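Local coordinates for PBP domain-containing protein (Vibrio parahaemolyticus, PDB 3MUQ) that is of unknown function but, having the two-lobed fold of the periplasmic binding proteins, probably captures a small solute, at residues A116-R121 / K129-F134; G133-A136 / E141-F144. All blocks are in the same frame, centred on the assembly; numbering follows the deposited sequence.

Interaction 1 (A116-R121 / K129-F134); sequences ATFISR and KKEMGF
Glu131 lays its carboxylate over the CH2 of Ser120 and reaches the Phe118 ring obliquely. OE2 sits 3.4 Å from Ser120 CB, and Phe118 CE2 lies 3.5 Å from that same OE2 of Glu131, with ring and carboxylate planes turned 45° to each other. The direct polar link is one short hydrogen bond: Ser120 OG donates to Glu131 OE1 at 2.6 Å, on the syn lone pair, the side that faces the other carboxylate oxygen. Ser120 has OG anti to its own N (chi1 165°), which swings the hydroxyl out from the strand to the acid. On the helix side, the Glu131 chain runs out extended from the backbone and then bends at chi2 (-142°) before its carboxylate meets the strand.

A water carries the contact one residue further along the chain. It receives the Arg121 N-H at 2.9 Å from that N and donates to Glu131 OE1, 2.6 Å away, so the start of the loop after the strand is tied to the same oxygen as Ser120. This is the first half of a beta-alpha-beta unit: strand 118-120 leads into helix 126-138, which packs against it, and strand 147-149 then returns parallel to the first. That second strand contributes Tyr147, whose OH hydrogen-bonds Glu131 OE2, and Trp135 NE1, one turn along the helix, bonds the same oxygen. His128 ND1 adds a weak hydrogen bond to OE1, the oxygen already gripped by the serine and the water.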
loop_
_atom_site.group_PDB
_atom_site.type_symbol
_atom_site.label_atom_id
_atom_site.label_comp_id
_atom_site.label_asym_id
_atom_site.label_seq_id
_atom_site.Cartn_x
_atom_site.Cartn_y
_atom_site.Cartn_z
ATOM N N ALA A 116 -10.798 -7.750 33.414
ATOM C CA ALA A 116 -10.332 -6.396 33.134
ATOM C C ALA A 116 -11.264 -5.725 32.131
ATOM O O ALA A 116 -12.030 -6.384 31.435
ATOM C CB ALA A 116 -8.920 -6.440 32.572
ATOM N N THR A 117 -11.203 -4.408 32.041
ATOM C CA THR A 117 -12.042 -3.713 31.080
ATOM C C THR A 117 -11.470 -3.853 29.659
ATOM O O THR A 117 -10.272 -3.658 29.437
ATOM C CB THR A 117 -12.251 -2.237 31.487
ATOM O OG1 THR A 117 -13.030 -2.194 32.692
ATOM C CG2 THR A 117 -12.986 -1.459 30.390
ATOM N N PHE A 118 -12.328 -4.229 28.706
ATOM C CA PHE A 118 -11.910 -4.386 27.309
ATOM C C PHE A 118 -12.929 -3.761 26.373
ATOM O O PHE A 118 -14.115 -4.083 26.420
ATOM C CB PHE A 118 -11.724 -5.864 26.946
ATOM C CG PHE A 118 -11.131 -6.069 25.590
ATOM C CD1 PHE A 118 -9.758 -6.243 25.439
ATOM C CD2 PHE A 118 -11.939 -6.053 24.457
ATOM C CE1 PHE A 118 -9.213 -6.409 24.187
ATOM C CE2 PHE A 118 -11.395 -6.215 23.204
ATOM C CZ PHE A 118 -10.033 -6.396 23.067
ATOM N N ILE A 119 -12.470 -2.849 25.531
ATOM C CA ILE A 119 -13.379 -2.152 24.635
ATOM C C ILE A 119 -13.283 -2.759 23.240
ATOM O O ILE A 119 -12.208 -2.770 22.634
ATOM C CB ILE A 119 -13.045 -0.647 24.542
ATOM C CG1 ILE A 119 -12.805 -0.051 25.946
ATOM C CG2 ILE A 119 -14.149 0.095 23.759
ATOM C CD1 ILE A 119 -13.925 -0.321 26.944
ATOM N N SER A 120 -14.403 -3.259 22.730
ATOM C CA SER A 120 -14.448 -3.753 21.360
ATOM C C SER A 120 -15.169 -2.734 20.475
ATOM O O SER A 120 -16.112 -2.075 20.912
ATOM C CB SER A 120 -15.163 -5.101 21.296
ATOM O OG SER A 120 -15.496 -5.406 19.952
ATOM N N ARG A 121 -14.717 -2.600 19.234
ATOM C CA ARG A 121 -15.402 -1.763 18.260
ATOM C C ARG A 121 -16.839 -2.256 18.030
ATOM O O ARG A 121 -17.750 -1.448 17.867
ATOM C CB ARG A 121 -14.612 -1.738 16.952
ATOM C CG ARG A 121 -13.278 -1.021 17.094
ATOM C CD ARG A 121 -12.551 -0.921 15.772
ATOM N NE ARG A 121 -13.381 -0.348 14.714
ATOM C CZ ARG A 121 -12.900 0.010 13.524
ATOM N NH1 ARG A 121 -11.599 -0.118 13.269
ATOM N NH2 ARG A 121 -13.705 0.512 12.597
ATOM N N LYS A 129 -13.569 -7.910 13.215
ATOM C CA LYS A 129 -13.482 -9.320 12.831
ATOM C C LYS A 129 -12.201 -9.957 13.353
ATOM O O LYS A 129 -12.197 -11.091 13.837
ATOM C CB LYS A 129 -13.494 -9.484 11.308
ATOM C CG LYS A 129 -14.681 -8.884 10.612
ATOM C CD LYS A 129 -15.932 -9.662 10.863
ATOM C CE LYS A 129 -16.962 -9.331 9.796
ATOM N NZ LYS A 129 -18.219 -10.065 10.071
ATOM N N LYS A 130 -11.098 -9.237 13.226
ATOM C CA LYS A 130 -9.842 -9.764 13.715
ATOM C C LYS A 130 -9.856 -9.973 15.238
ATOM O O LYS A 130 -9.307 -10.953 15.744
ATOM C CB LYS A 130 -8.678 -8.866 13.319
ATOM C CG LYS A 130 -7.372 -9.363 13.907
ATOM C CD LYS A 130 -6.174 -8.891 13.127
ATOM C CE LYS A 130 -4.952 -9.748 13.441
ATOM N NZ LYS A 130 -4.883 -10.985 12.616
ATOM N N GLU A 131 -10.471 -9.051 15.971
ATOM C CA GLU A 131 -10.564 -9.217 17.412
ATOM C C GLU A 131 -11.356 -10.486 17.727
ATOM O O GLU A 131 -10.965 -11.280 18.593
ATOM C CB GLU A 131 -11.235 -8.012 18.059
ATOM C CG GLU A 131 -11.532 -8.221 19.537
ATOM C CD GLU A 131 -12.849 -7.614 19.938
ATOM O OE1 GLU A 131 -13.332 -6.733 19.194
ATOM O OE2 GLU A 131 -13.415 -8.031 20.976
HETATM N N MSE A 132 -12.462 -10.674 17.012
HETATM C CA MSE A 132 -13.334 -11.837 17.216
HETATM C C MSE A 132 -12.654 -13.158 16.885
HETATM O O MSE A 132 -12.931 -14.187 17.508
HETATM C CB MSE A 132 -14.635 -11.679 16.438
HETATM C CG MSE A 132 -15.397 -10.397 16.794
HETATM SE SE MSE A 132 -15.761 -10.161 18.724
HETATM C CE MSE A 132 -13.997 -10.139 19.425
ATOM N N GLY A 133 -11.762 -13.124 15.906
ATOM C CA GLY A 133 -10.987 -14.297 15.557
ATOM C C GLY A 133 -10.114 -14.748 16.710
ATOM O O GLY A 133 -9.999 -15.938 16.981
ATOM N N PHE A 134 -9.484 -13.799 17.393
ATOM C CA PHE A 134 -8.625 -14.153 18.510
ATOM C C PHE A 134 -9.450 -14.750 19.638
ATOM O O PHE A 134 -9.061 -15.752 20.221
ATOM C CB PHE A 134 -7.831 -12.949 19.009
ATOM C CG PHE A 134 -6.784 -12.467 18.049
ATOM C CD1 PHE A 134 -6.136 -13.356 17.205
ATOM C CD2 PHE A 134 -6.433 -11.126 18.002
ATOM C CE1 PHE A 134 -5.165 -12.916 16.326
ATOM C CE2 PHE A 134 -5.465 -10.676 17.119
ATOM C CZ PHE A 134 -4.826 -11.574 16.282
HETATM O O HOH W 1 -12.663 -4.397 18.157
#

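Interaction 2 (G133-A136 / E141-F144); sequences GFWA and EPNF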
loop_
_atom_site.group_PDB
_atom_site.type_symbol
_atom_site.label_atom_id
_atom_site.label_comp_id
_atom_site.label_asym_id
_atom_site.label_seq_id
_atom_site.Cartn_x
_atom_site.Cartn_y
_atom_site.Cartn_z
ATOM N N GLY A 133 -11.762 -13.124 15.906
ATOM C CA GLY A 133 -10.987 -14.297 15.557
ATOM C C GLY A 133 -10.114 -14.748 16.710
ATOM O O GLY A 133 -9.999 -15.938 16.981
ATOM N N PHE A 134 -9.484 -13.799 17.393
ATOM C CA PHE A 134 -8.625 -14.153 18.510
ATOM C C PHE A 134 -9.450 -14.750 19.638
ATOM O O PHE A 134 -9.061 -15.752 20.221
ATOM C CB PHE A 134 -7.831 -12.949 19.009
ATOM C CG PHE A 134 -6.784 -12.467 18.049
ATOM C CD1 PHE A 134 -6.136 -13.356 17.205
ATOM C CD2 PHE A 134 -6.433 -11.126 18.002
ATOM C CE1 PHE A 134 -5.165 -12.916 16.326
ATOM C CE2 PHE A 134 -5.465 -10.676 17.119
ATOM C CZ PHE A 134 -4.826 -11.574 16.282
ATOM N N TRP A 135 -10.592 -14.144 19.948
ATOM C CA TRP A 135 -11.460 -14.726 20.964
ATOM C C TRP A 135 -11.801 -16.156 20.576
ATOM O O TRP A 135 -11.730 -17.054 21.408
ATOM C CB TRP A 135 -12.742 -13.910 21.195
ATOM C CG TRP A 135 -12.517 -12.595 21.907
ATOM C CD1 TRP A 135 -12.823 -11.356 21.438
ATOM C CD2 TRP A 135 -11.916 -12.393 23.196
ATOM N NE1 TRP A 135 -12.458 -10.387 22.344
ATOM C CE2 TRP A 135 -11.903 -10.997 23.437
ATOM C CE3 TRP A 135 -11.387 -13.251 24.166
ATOM C CZ2 TRP A 135 -11.385 -10.444 24.604
ATOM C CZ3 TRP A 135 -10.883 -12.702 25.329
ATOM C CH2 TRP A 135 -10.875 -11.312 25.537
ATOM N N ALA A 136 -12.164 -16.371 19.315
ATOM C CA ALA A 136 -12.514 -17.720 18.860
ATOM C C ALA A 136 -11.346 -18.687 19.070
ATOM O O ALA A 136 -11.541 -19.804 19.539
ATOM C CB ALA A 136 -12.960 -17.714 17.402
ATOM N N GLU A 141 -15.624 -17.051 24.922
ATOM C CA GLU A 141 -16.630 -16.163 24.377
ATOM C C GLU A 141 -16.524 -14.864 25.153
ATOM O O GLU A 141 -16.468 -14.882 26.383
ATOM C CB GLU A 141 -18.015 -16.763 24.539
ATOM C CG GLU A 141 -19.094 -15.973 23.846
ATOM C CD GLU A 141 -20.198 -16.864 23.321
ATOM O OE1 GLU A 141 -19.923 -18.055 23.050
ATOM O OE2 GLU A 141 -21.335 -16.369 23.171
ATOM N N PRO A 142 -16.465 -13.731 24.440
ATOM C CA PRO A 142 -16.254 -12.448 25.112
ATOM C C PRO A 142 -17.521 -12.057 25.856
ATOM O O PRO A 142 -18.291 -11.226 25.373
ATOM C CB PRO A 142 -16.003 -11.476 23.955
ATOM C CG PRO A 142 -15.847 -12.329 22.732
ATOM C CD PRO A 142 -16.626 -13.567 22.992
ATOM N N ASN A 143 -17.732 -12.663 27.020
ATOM C CA ASN A 143 -18.947 -12.436 27.796
ATOM C C ASN A 143 -18.678 -11.869 29.179
ATOM O O ASN A 143 -19.611 -11.564 29.923
ATOM C CB ASN A 143 -19.733 -13.740 27.936
ATOM C CG ASN A 143 -20.698 -13.952 26.802
ATOM O OD1 ASN A 143 -21.366 -13.016 26.359
ATOM N ND2 ASN A 143 -20.779 -15.184 26.318
ATOM N N PHE A 144 -17.405 -11.746 29.533
ATOM C CA PHE A 144 -17.052 -11.277 30.861
ATOM C C PHE A 144 -17.597 -9.876 31.139
ATOM O O PHE A 144 -17.800 -9.074 30.216
ATOM C CB PHE A 144 -15.534 -11.378 31.113
ATOM C CG PHE A 144 -14.674 -10.723 30.053
ATOM C CD1 PHE A 144 -14.107 -9.480 30.279
ATOM C CD2 PHE A 144 -14.403 -11.373 28.849
ATOM C CE1 PHE A 144 -13.300 -8.875 29.323
ATOM C CE2 PHE A 144 -13.592 -10.776 27.879
ATOM C CZ PHE A 144 -13.046 -9.526 28.120
#
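Pro142 presses the point of its ring onto the indole of Trp135 in a CH-pi contact. Pro142 CG stands 3.6 Å from the centroid of the five-membered ring of Trp135, 23° off the ring normal, and its closest approaches are to the pyrrole side: Pro142 CG is 3.4 Å from Trp135 CD1. Pro142 CB follows it over the same ring at a longer range, 4.0 Å from Trp135 NE1.

Pro142 is also the centre of an inverse gamma turn, with a short but weak bond from Asn143 N to Glu141 O (2.6 Å). This tight turn bends the chain at the proline, and two residues on, Phe144 reaches the other end of the same indole. Its CG is wedged between the backbone N and the carbonyl carbon (chi1 52°), and the ring meets the six-membered ring of Trp135 obliquely, the planes at 59° and the centroids 5.6 Å apart. The nearest atoms are Phe144 CE2 and Trp135 CH2, 3.6 Å apart.

No hydrogen bond crosses between the two segments; the indole N-H, bound to Glu131, helps fix the ring's rotation. Around the pair, Phe108 and Ala112 of helix 104-113 pack on Trp135, Ile111 and Ala112 of that helix on Phe144, and Tyr147 of strand 147-149 meets the Phe144 ring edge-to-face.

Going from the N terminus, the chain leaves helix 104-113, runs through strand 118-120 and a short loop, and enters helix 126-138, where interaction 1 closes the strand-to-helix connection. The helix carries on through Gly133 and Phe134, common to both contacts, and interaction 2 then folds the loop beyond the helix back onto its last turns, shortly before strand 147-149. The two closures therefore follow one another along the chain, with a small overlap on the helix, and their centres lie about 7 Å apart. They also touch directly: Phe144 packs on the Ala116 carbonyl oxygen and on Phe118 CB, joining the loop after the helix to the segment that leads into strand 118-120 and to Phe118 within it.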